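Mevalonate diphosphate decarboxylase (Legionella pneumophila, PDB 3LTO) probably catalyses the ATP-dependent decarboxylation of mevalonate diphosphate to isopentenyl diphosphate. Local coordinates at residues A[228-242]-A[268-282]. Numbering follows the deposited sequence.
Sequences WTSIYQICWHEFLDM and EKFWNEKGDGPVVTM
Glu268 crosses Trp236 at about a right angle, its CG and carboxylate OE2 both against the six-membered end of the indole, OE2 lying oblique to the ring and 3.4 Å from CZ2. One turn on, Trp271 lies flat against Tyr232 in a face-to-face stack, ring planes 9° apart and the centroid of its five-membered ring 3.5 Å from that of the Tyr232 ring. Its indole NE1 donates 2.9 Å to Pro278 O, fixing the ring's rotation, and its far rim meets Trp228 CD1. Gly277, having no side chain, lets its backbone N lie close over the other face of Trp271; its carbonyl O receives Trp228 NE1 at 2.8 Å, nearly in the indole plane. Branched Val279 reaches two ways: CG2, anti to the carbonyl carbon, sits over the Trp228 six-membered ring as a CH-pi contact, while CG1 meets Cys235 SG at 3.9 Å. Water 1 joins Val280 N to Tyr232 O, bridging strand and helix backbones. Finally selenomethionine Met282, bent at chi3 (84°), brings SE obliquely to Phe239, 4.6 Å from the ring centroid. Trp228, Tyr232 and Trp271 form an aromatic cluster joining helix 228-247 to the end of helix 258-274; outermost strand 279-281 of the four-stranded antiparallel sheet runs nearly parallel (11°) to helix 228-242, consistent with GHMP C-terminal-domain helix-on-sheet packing.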
ATOM      1  N   TRP A 228      -0.557 -23.635  18.518  1.00 14.58           N
ATOM      2  CA  TRP A 228      -0.364 -22.662  19.596  1.00 14.24           C
ATOM      3  C   TRP A 228       1.055 -22.635  20.165  1.00 13.92           C
ATOM      4  O   TRP A 228       1.567 -21.570  20.532  1.00 12.38           O
ATOM      5  CB  TRP A 228      -1.371 -22.946  20.715  1.00 14.42           C
ATOM      6  CG  TRP A 228      -1.529 -21.851  21.730  1.00 12.06           C
ATOM      7  CD1 TRP A 228      -1.105 -21.869  23.029  1.00  9.96           C
ATOM      8  CD2 TRP A 228      -2.213 -20.607  21.550  1.00 10.77           C
ATOM      9  NE1 TRP A 228      -1.489 -20.717  23.669  1.00  9.40           N
ATOM     10  CE2 TRP A 228      -2.168 -19.922  22.785  1.00 10.43           C
ATOM     11  CE3 TRP A 228      -2.859 -20.002  20.464  1.00 10.15           C
ATOM     12  CZ2 TRP A 228      -2.749 -18.657  22.967  1.00 11.81           C
ATOM     13  CZ3 TRP A 228      -3.439 -18.743  20.645  1.00 11.07           C
ATOM     14  CH2 TRP A 228      -3.377 -18.086  21.889  1.00  9.26           C
ATOM     15  N   THR A 229       1.682 -23.805  20.239  1.00 11.67           N
ATOM     16  CA  THR A 229       3.037 -23.913  20.755  1.00 10.81           C
ATOM     17  C   THR A 229       4.003 -23.105  19.878  1.00 11.38           C
ATOM     18  O   THR A 229       4.908 -22.433  20.393  1.00 11.05           O
ATOM     19  CB  THR A 229       3.493 -25.398  20.807  1.00 12.21           C
ATOM     20  OG1 THR A 229       2.605 -26.147  21.648  1.00 12.93           O
ATOM     21  CG2 THR A 229       4.893 -25.507  21.369  1.00 11.77           C
ATOM     22  N   SER A 230       3.816 -23.166  18.559  1.00  9.44           N
ATOM     23  CA  SER A 230       4.676 -22.415  17.644  1.00  9.59           C
ATOM     24  C   SER A 230       4.377 -20.914  17.683  1.00  9.37           C
ATOM     25  O   SER A 230       5.281 -20.093  17.499  1.00  6.75           O
ATOM     26  CB  SER A 230       4.528 -22.918  16.206  1.00 11.39           C
ATOM     27  OG  SER A 230       5.243 -24.124  16.013  1.00 15.40           O
ATOM     28  N   ILE A 231       3.113 -20.558  17.903  1.00  8.37           N
ATOM     29  CA  ILE A 231       2.733 -19.151  17.988  1.00  8.09           C
ATOM     30  C   ILE A 231       3.485 -18.588  19.200  1.00  9.56           C
ATOM     31  O   ILE A 231       4.126 -17.532  19.121  1.00 10.19           O
ATOM     32  CB  ILE A 231       1.196 -18.987  18.173  1.00  7.66           C
ATOM     33  CG1 ILE A 231       0.480 -19.480  16.912  1.00  7.61           C
ATOM     34  CG2 ILE A 231       0.837 -17.520  18.441  1.00  4.90           C
ATOM     35  CD1 ILE A 231      -1.030 -19.383  16.961  1.00 10.39           C
ATOM     36  N   TYR A 232       3.423 -19.319  20.308  1.00  7.90           N
ATOM     37  CA  TYR A 232       4.116 -18.922  21.535  1.00  9.16           C
ATOM     38  C   TYR A 232       5.613 -18.689  21.283  1.00  8.68           C
ATOM     39  O   TYR A 232       6.129 -17.610  21.561  1.00  7.48           O
ATOM     40  CB  TYR A 232       3.924 -20.009  22.596  1.00  8.69           C
ATOM     41  CG  TYR A 232       4.986 -20.073  23.676  1.00  8.57           C
ATOM     42  CD1 TYR A 232       5.173 -19.022  24.572  1.00  7.86           C
ATOM     43  CD2 TYR A 232       5.774 -21.214  23.828  1.00 10.79           C
ATOM     44  CE1 TYR A 232       6.112 -19.105  25.591  1.00  8.00           C
ATOM     45  CE2 TYR A 232       6.721 -21.310  24.849  1.00  9.86           C
ATOM     46  CZ  TYR A 232       6.884 -20.253  25.727  1.00  9.66           C
ATOM     47  OH  TYR A 232       7.800 -20.355  26.752  1.00 10.73           O
ATOM     48  N   GLN A 233       6.293 -19.695  20.740  1.00  8.94           N
ATOM     49  CA  GLN A 233       7.726 -19.611  20.470  1.00  9.72           C
ATOM     50  C   GLN A 233       8.102 -18.476  19.521  1.00  9.12           C
ATOM     51  O   GLN A 233       9.035 -17.715  19.782  1.00  8.86           O
ATOM     52  CB  GLN A 233       8.221 -20.950  19.915  1.00 13.20           C
ATOM     53  CG  GLN A 233       7.845 -22.129  20.802  1.00 15.30           C
ATOM     54  CD  GLN A 233       8.260 -23.470  20.226  1.00 15.50           C
ATOM     55  OE1 GLN A 233       8.047 -23.744  19.046  1.00 13.14           O
ATOM     56  NE2 GLN A 233       8.839 -24.321  21.066  1.00 17.39           N
ATOM     57  N   ILE A 234       7.379 -18.360  18.417  1.00  9.65           N
ATOM     58  CA  ILE A 234       7.647 -17.302  17.457  1.00  7.28           C
ATOM     59  C   ILE A 234       7.462 -15.929  18.103  1.00  7.44           C
ATOM     60  O   ILE A 234       8.333 -15.066  17.999  1.00  7.71           O
ATOM     61  CB  ILE A 234       6.710 -17.414  16.235  1.00  7.16           C
ATOM     62  CG1 ILE A 234       6.901 -18.772  15.552  1.00  7.22           C
ATOM     63  CG2 ILE A 234       7.003 -16.292  15.248  1.00  6.78           C
ATOM     64  CD1 ILE A 234       5.849 -19.072  14.509  1.00  8.11           C
ATOM     65  N   CYS A 235       6.333 -15.717  18.771  1.00  8.41           N
ATOM     66  CA  CYS A 235       6.095 -14.426  19.407  1.00 10.11           C
ATOM     67  C   CYS A 235       7.154 -14.139  20.458  1.00  9.77           C
ATOM     68  O   CYS A 235       7.524 -12.984  20.680  1.00 10.49           O
ATOM     69  CB  CYS A 235       4.696 -14.381  20.031  1.00 10.82           C
ATOM     70  SG  CYS A 235       3.349 -14.342  18.810  1.00 11.63           S
ATOM     71  N   TRP A 236       7.636 -15.200  21.100  1.00  8.34           N
ATOM     72  CA  TRP A 236       8.664 -15.085  22.126  1.00  9.50           C
ATOM     73  C   TRP A 236       9.930 -14.541  21.467  1.00 11.22           C
ATOM     74  O   TRP A 236      10.520 -13.555  21.920  1.00  8.46           O
ATOM     75  CB  TRP A 236       8.920 -16.470  22.732  1.00 10.39           C
ATOM     76  CG  TRP A 236       9.837 -16.524  23.929  1.00  9.07           C
ATOM     77  CD1 TRP A 236      11.181 -16.771  23.926  1.00  9.63           C
ATOM     78  CD2 TRP A 236       9.454 -16.411  25.309  1.00  8.24           C
ATOM     79  NE1 TRP A 236      11.657 -16.827  25.214  1.00  9.80           N
ATOM     80  CE2 TRP A 236      10.618 -16.609  26.082  1.00  7.82           C
ATOM     81  CE3 TRP A 236       8.238 -16.161  25.963  1.00  7.45           C
ATOM     82  CZ2 TRP A 236      10.605 -16.567  27.482  1.00  7.74           C
ATOM     83  CZ3 TRP A 236       8.223 -16.121  27.355  1.00  7.67           C
ATOM     84  CH2 TRP A 236       9.402 -16.324  28.100  1.00  8.11           C
ATOM     85  N   HIS A 237      10.333 -15.192  20.381  1.00 11.25           N
ATOM     86  CA  HIS A 237      11.519 -14.792  19.639  1.00 13.13           C
ATOM     87  C   HIS A 237      11.371 -13.366  19.124  1.00 10.45           C
ATOM     88  O   HIS A 237      12.311 -12.575  19.184  1.00 10.98           O
ATOM     89  CB  HIS A 237      11.751 -15.762  18.473  1.00 16.38           C
ATOM     90  CG  HIS A 237      12.118 -17.148  18.906  1.00 21.42           C
ATOM     91  ND1 HIS A 237      11.990 -18.245  18.083  1.00 23.78           N
ATOM     92  CD2 HIS A 237      12.616 -17.612  20.077  1.00 23.64           C
ATOM     93  CE1 HIS A 237      12.390 -19.327  18.729  1.00 25.54           C
ATOM     94  NE2 HIS A 237      12.775 -18.970  19.942  1.00 25.33           N
ATOM     95  N   GLU A 238      10.178 -13.040  18.637  1.00  9.70           N
ATOM     96  CA  GLU A 238       9.902 -11.712  18.109  1.00  8.25           C
ATOM     97  C   GLU A 238      10.101 -10.565  19.118  1.00  9.97           C
ATOM     98  O   GLU A 238      10.849  -9.625  18.837  1.00  8.50           O
ATOM     99  CB  GLU A 238       8.484 -11.679  17.525  1.00  7.89           C
ATOM    100  CG  GLU A 238       7.982 -10.297  17.108  1.00  7.61           C
ATOM    101  CD  GLU A 238       8.579  -9.787  15.800  1.00  8.94           C
ATOM    102  OE1 GLU A 238       9.479 -10.444  15.235  1.00  7.33           O
ATOM    103  OE2 GLU A 238       8.135  -8.716  15.337  1.00  9.99           O
ATOM    104  N   PHE A 239       9.466 -10.627  20.289  1.00  8.25           N
ATOM    105  CA  PHE A 239       9.631  -9.525  21.235  1.00  8.10           C
ATOM    106  C   PHE A 239      11.026  -9.467  21.856  1.00  8.23           C
ATOM    107  O   PHE A 239      11.534  -8.388  22.162  1.00  8.89           O
ATOM    108  CB  PHE A 239       8.528  -9.540  22.316  1.00  8.38           C
ATOM    109  CG  PHE A 239       8.785 -10.466  23.480  1.00  7.68           C
ATOM    110  CD1 PHE A 239       9.562 -10.062  24.561  1.00  7.83           C
ATOM    111  CD2 PHE A 239       8.197 -11.726  23.516  1.00 10.03           C
ATOM    112  CE1 PHE A 239       9.749 -10.896  25.664  1.00  7.45           C
ATOM    113  CE2 PHE A 239       8.378 -12.570  24.610  1.00  8.69           C
ATOM    114  CZ  PHE A 239       9.156 -12.153  25.690  1.00  9.55           C
ATOM    115  N   LEU A 240      11.663 -10.617  22.021  1.00  7.80           N
ATOM    116  CA  LEU A 240      13.010 -10.628  22.580  1.00 10.51           C
ATOM    117  C   LEU A 240      13.976  -9.990  21.578  1.00 10.92           C
ATOM    118  O   LEU A 240      14.943  -9.328  21.961  1.00 12.05           O
ATOM    119  CB  LEU A 240      13.442 -12.056  22.930  1.00 10.46           C
ATOM    120  CG  LEU A 240      12.744 -12.637  24.168  1.00 10.04           C
ATOM    121  CD1 LEU A 240      13.219 -14.063  24.437  1.00  9.67           C
ATOM    122  CD2 LEU A 240      13.040 -11.752  25.366  1.00  8.63           C
ATOM    123  N   ASP A 241      13.688 -10.169  20.295  1.00 11.96           N
ATOM    124  CA  ASP A 241      14.503  -9.591  19.227  1.00 10.66           C
ATOM    125  C   ASP A 241      14.499  -8.084  19.420  1.00 10.99           C
ATOM    126  O   ASP A 241      15.546  -7.448  19.555  1.00 10.96           O
ATOM    127  CB  ASP A 241      13.886  -9.924  17.868  1.00 10.85           C
ATOM    128  CG  ASP A 241      14.717  -9.414  16.698  1.00 10.94           C
ATOM    129  OD1 ASP A 241      15.660  -8.624  16.905  1.00 15.03           O
ATOM    130  OD2 ASP A 241      14.417  -9.804  15.557  1.00 10.20           O
HETATM  131  N   MSE A 242      13.297  -7.520  19.445  1.00 12.05           N
HETATM  132  CA  MSE A 242      13.157  -6.086  19.617  1.00 10.74           C
HETATM  133  C   MSE A 242      13.870  -5.595  20.865  1.00  9.39           C
HETATM  134  O   MSE A 242      14.648  -4.652  20.795  1.00  8.72           O
HETATM  135  CB  MSE A 242      11.680  -5.683  19.686  1.00 13.95           C
HETATM  136  CG  MSE A 242      11.468  -4.198  19.949  1.00 14.94           C
HETATM  137 SE   MSE A 242       9.648  -3.596  19.700  1.00 27.39          SE
HETATM  138  CE  MSE A 242       8.901  -4.162  21.357  1.00 15.21           C
ATOM    139  N   GLU A 268       8.189 -20.063  31.022  1.00 12.31           N
ATOM    140  CA  GLU A 268       8.812 -21.112  30.225  1.00 15.13           C
ATOM    141  C   GLU A 268       8.694 -22.448  30.945  1.00 15.84           C
ATOM    142  O   GLU A 268       8.279 -23.444  30.356  1.00 17.25           O
ATOM    143  CB  GLU A 268      10.288 -20.806  29.980  1.00 15.10           C
ATOM    144  CG  GLU A 268      10.550 -19.594  29.147  1.00 18.17           C
ATOM    145  CD  GLU A 268      12.027 -19.402  28.865  1.00 18.60           C
ATOM    146  OE1 GLU A 268      12.800 -19.198  29.823  1.00 20.91           O
ATOM    147  OE2 GLU A 268      12.413 -19.461  27.683  1.00 20.40           O
ATOM    148  N   LYS A 269       9.068 -22.463  32.222  1.00 16.69           N
ATOM    149  CA  LYS A 269       8.993 -23.681  33.016  1.00 17.45           C
ATOM    150  C   LYS A 269       7.546 -24.158  33.069  1.00 17.81           C
ATOM    151  O   LYS A 269       7.283 -25.355  33.008  1.00 16.88           O
ATOM    152  CB  LYS A 269       9.513 -23.437  34.438  1.00 18.49           C
ATOM    153  CG  LYS A 269      11.021 -23.236  34.549  1.00 20.31           C
ATOM    154  CD  LYS A 269      11.416 -22.881  35.984  1.00 23.07           C
ATOM    155  CE  LYS A 269      12.919 -22.676  36.147  1.00 25.29           C
ATOM    156  NZ  LYS A 269      13.688 -23.941  35.959  1.00 27.93           N
ATOM    157  N   PHE A 270       6.609 -23.216  33.191  1.00 17.39           N
ATOM    158  CA  PHE A 270       5.190 -23.565  33.235  1.00 16.84           C
ATOM    159  C   PHE A 270       4.824 -24.293  31.944  1.00 16.34           C
ATOM    160  O   PHE A 270       4.171 -25.329  31.981  1.00 14.83           O
ATOM    161  CB  PHE A 270       4.317 -22.312  33.376  1.00 15.06           C
ATOM    162  CG  PHE A 270       2.849 -22.612  33.530  1.00 17.01           C
ATOM    163  CD1 PHE A 270       2.331 -23.020  34.760  1.00 15.67           C
ATOM    164  CD2 PHE A 270       1.983 -22.499  32.443  1.00 15.01           C
ATOM    165  CE1 PHE A 270       0.972 -23.311  34.909  1.00 13.47           C
ATOM    166  CE2 PHE A 270       0.622 -22.790  32.584  1.00 13.17           C
ATOM    167  CZ  PHE A 270       0.119 -23.194  33.819  1.00 13.13           C
ATOM    168  N   TRP A 271       5.265 -23.743  30.812  1.00 16.66           N
ATOM    169  CA  TRP A 271       5.006 -24.320  29.491  1.00 17.47           C
ATOM    170  C   TRP A 271       5.590 -25.731  29.348  1.00 18.88           C
ATOM    171  O   TRP A 271       4.960 -26.612  28.760  1.00 19.87           O
ATOM    172  CB  TRP A 271       5.607 -23.436  28.383  1.00 16.80           C
ATOM    173  CG  TRP A 271       4.610 -22.598  27.600  1.00 16.30           C
ATOM    174  CD1 TRP A 271       4.316 -21.278  27.792  1.00 13.55           C
ATOM    175  CD2 TRP A 271       3.809 -23.027  26.486  1.00 14.61           C
ATOM    176  NE1 TRP A 271       3.390 -20.857  26.867  1.00 14.34           N
ATOM    177  CE2 TRP A 271       3.061 -21.909  26.053  1.00 15.02           C
ATOM    178  CE3 TRP A 271       3.654 -24.247  25.813  1.00 15.37           C
ATOM    179  CZ2 TRP A 271       2.166 -21.974  24.972  1.00 15.95           C
ATOM    180  CZ3 TRP A 271       2.759 -24.313  24.732  1.00 14.84           C
ATOM    181  CH2 TRP A 271       2.031 -23.182  24.326  1.00 14.64           C
ATOM    182  N   ASN A 272       6.798 -25.935  29.871  1.00 19.78           N
ATOM    183  CA  ASN A 272       7.456 -27.238  29.789  1.00 22.65           C
ATOM    184  C   ASN A 272       6.702 -28.269  30.612  1.00 22.56           C
ATOM    185  O   ASN A 272       6.525 -29.413  30.194  1.00 21.57           O
ATOM    186  CB  ASN A 272       8.895 -27.147  30.301  1.00 24.89           C
ATOM    187  CG  ASN A 272       9.742 -26.188  29.491  1.00 26.26           C
ATOM    188  OD1 ASN A 272       9.789 -26.263  28.265  1.00 28.85           O
ATOM    189  ND2 ASN A 272      10.428 -25.284  30.178  1.00 29.06           N
ATOM    190  N   GLU A 273       6.265 -27.838  31.786  1.00 22.40           N
ATOM    191  CA  GLU A 273       5.534 -28.673  32.722  1.00 23.87           C
ATOM    192  C   GLU A 273       4.140 -29.051  32.216  1.00 23.23           C
ATOM    193  O   GLU A 273       3.787 -30.225  32.190  1.00 22.84           O
ATOM    194  CB  GLU A 273       5.402 -27.935  34.061  1.00 26.40           C
ATOM    195  CG  GLU A 273       4.690 -28.723  35.151  1.00 30.97           C
ATOM    196  CD  GLU A 273       4.076 -27.828  36.218  1.00 34.14           C
ATOM    197  OE1 GLU A 273       4.764 -26.908  36.713  1.00 36.79           O
ATOM    198  OE2 GLU A 273       2.898 -28.047  36.568  1.00 36.12           O
ATOM    199  N   LYS A 274       3.358 -28.050  31.817  1.00 22.87           N
ATOM    200  CA  LYS A 274       1.989 -28.259  31.346  1.00 22.01           C
ATOM    201  C   LYS A 274       1.843 -28.700  29.894  1.00 20.99           C
ATOM    202  O   LYS A 274       0.824 -29.280  29.519  1.00 20.77           O
ATOM    203  CB  LYS A 274       1.168 -26.978  31.536  1.00 23.10           C
ATOM    204  CG  LYS A 274       1.068 -26.480  32.965  1.00 25.14           C
ATOM    205  CD  LYS A 274       0.362 -27.490  33.858  1.00 28.01           C
ATOM    206  CE  LYS A 274       0.367 -27.033  35.302  1.00 29.24           C
ATOM    207  NZ  LYS A 274      -0.206 -28.047  36.235  1.00 31.30           N
ATOM    208  N   GLY A 275       2.849 -28.412  29.077  1.00 19.99           N
ATOM    209  CA  GLY A 275       2.774 -28.768  27.671  1.00 17.83           C
ATOM    210  C   GLY A 275       1.818 -27.830  26.953  1.00 16.95           C
ATOM    211  O   GLY A 275       1.399 -28.085  25.824  1.00 15.89           O
ATOM    212  N   ASP A 276       1.471 -26.734  27.620  1.00 15.73           N
ATOM    213  CA  ASP A 276       0.558 -25.740  27.069  1.00 16.19           C
ATOM    214  C   ASP A 276       0.684 -24.478  27.924  1.00 15.93           C
ATOM    215  O   ASP A 276       1.101 -24.537  29.085  1.00 14.75           O
ATOM    216  CB  ASP A 276      -0.881 -26.278  27.102  1.00 14.34           C
ATOM    217  CG  ASP A 276      -1.874 -25.363  26.395  1.00 17.35           C
ATOM    218  OD1 ASP A 276      -1.491 -24.708  25.404  1.00 14.72           O
ATOM    219  OD2 ASP A 276      -3.052 -25.312  26.820  1.00 18.13           O
ATOM    220  N   GLY A 277       0.339 -23.334  27.349  1.00 15.17           N
ATOM    221  CA  GLY A 277       0.440 -22.100  28.103  1.00 14.01           C
ATOM    222  C   GLY A 277      -0.010 -20.884  27.325  1.00 12.46           C
ATOM    223  O   GLY A 277      -0.699 -21.001  26.312  1.00 10.55           O
ATOM    224  N   PRO A 278       0.380 -19.687  27.774  1.00 12.08           N
ATOM    225  CA  PRO A 278      -0.011 -18.461  27.089  1.00 10.74           C
ATOM    226  C   PRO A 278       0.970 -17.984  26.022  1.00 10.74           C
ATOM    227  O   PRO A 278       2.141 -18.365  26.005  1.00 10.61           O
ATOM    228  CB  PRO A 278      -0.098 -17.470  28.233  1.00 10.97           C
ATOM    229  CG  PRO A 278       1.090 -17.854  29.050  1.00 10.80           C
ATOM    230  CD  PRO A 278       1.018 -19.377  29.068  1.00 11.82           C
ATOM    231  N   VAL A 279       0.470 -17.152  25.118  1.00 10.53           N
ATOM    232  CA  VAL A 279       1.317 -16.559  24.106  1.00  9.15           C
ATOM    233  C   VAL A 279       1.784 -15.313  24.857  1.00 10.39           C
ATOM    234  O   VAL A 279       1.000 -14.695  25.585  1.00  8.01           O
ATOM    235  CB  VAL A 279       0.507 -16.200  22.847  1.00 10.73           C
ATOM    236  CG1 VAL A 279       1.260 -15.179  22.007  1.00  9.91           C
ATOM    237  CG2 VAL A 279       0.247 -17.471  22.035  1.00  9.00           C
ATOM    238  N   VAL A 280       3.058 -14.964  24.702  1.00  9.23           N
ATOM    239  CA  VAL A 280       3.638 -13.833  25.410  1.00  8.99           C
ATOM    240  C   VAL A 280       4.313 -12.811  24.507  1.00  9.12           C
ATOM    241  O   VAL A 280       4.982 -13.172  23.540  1.00  8.87           O
ATOM    242  CB  VAL A 280       4.682 -14.338  26.445  1.00  8.90           C
ATOM    243  CG1 VAL A 280       5.212 -13.178  27.280  1.00  5.25           C
ATOM    244  CG2 VAL A 280       4.047 -15.403  27.333  1.00  8.23           C
ATOM    245  N   THR A 281       4.123 -11.535  24.830  1.00  9.92           N
ATOM    246  CA  THR A 281       4.736 -10.449  24.076  1.00 11.96           C
ATOM    247  C   THR A 281       4.987  -9.274  24.987  1.00 11.74           C
ATOM    248  O   THR A 281       4.424  -9.186  26.079  1.00  9.93           O
ATOM    249  CB  THR A 281       3.848  -9.892  22.961  1.00 13.33           C
ATOM    250  OG1 THR A 281       2.887 -10.868  22.562  1.00 22.40           O
ATOM    251  CG2 THR A 281       4.694  -9.521  21.786  1.00 10.90           C
HETATM  252  N   MSE A 282       5.820  -8.368  24.488  1.00 10.85           N
HETATM  253  CA  MSE A 282       6.185  -7.144  25.167  1.00 12.43           C
HETATM  254  C   MSE A 282       6.376  -6.050  24.124  1.00 12.52           C
HETATM  255  O   MSE A 282       6.832  -6.318  23.015  1.00 10.66           O
HETATM  256  CB  MSE A 282       7.508  -7.293  25.902  1.00 14.11           C
HETATM  257  CG  MSE A 282       7.557  -8.329  26.997  1.00 17.11           C
HETATM  258 SE   MSE A 282       9.233  -8.146  27.961  1.00 25.06          SE
HETATM  259  CE  MSE A 282       8.720  -6.726  29.183  1.00 21.17           C
TER
HETATM  260  O   HOH W   1       5.126 -15.935  23.287  1.00  8.43           O
HETATM  261  O   HOH W   2       8.792 -22.925  27.146  1.00 19.89           O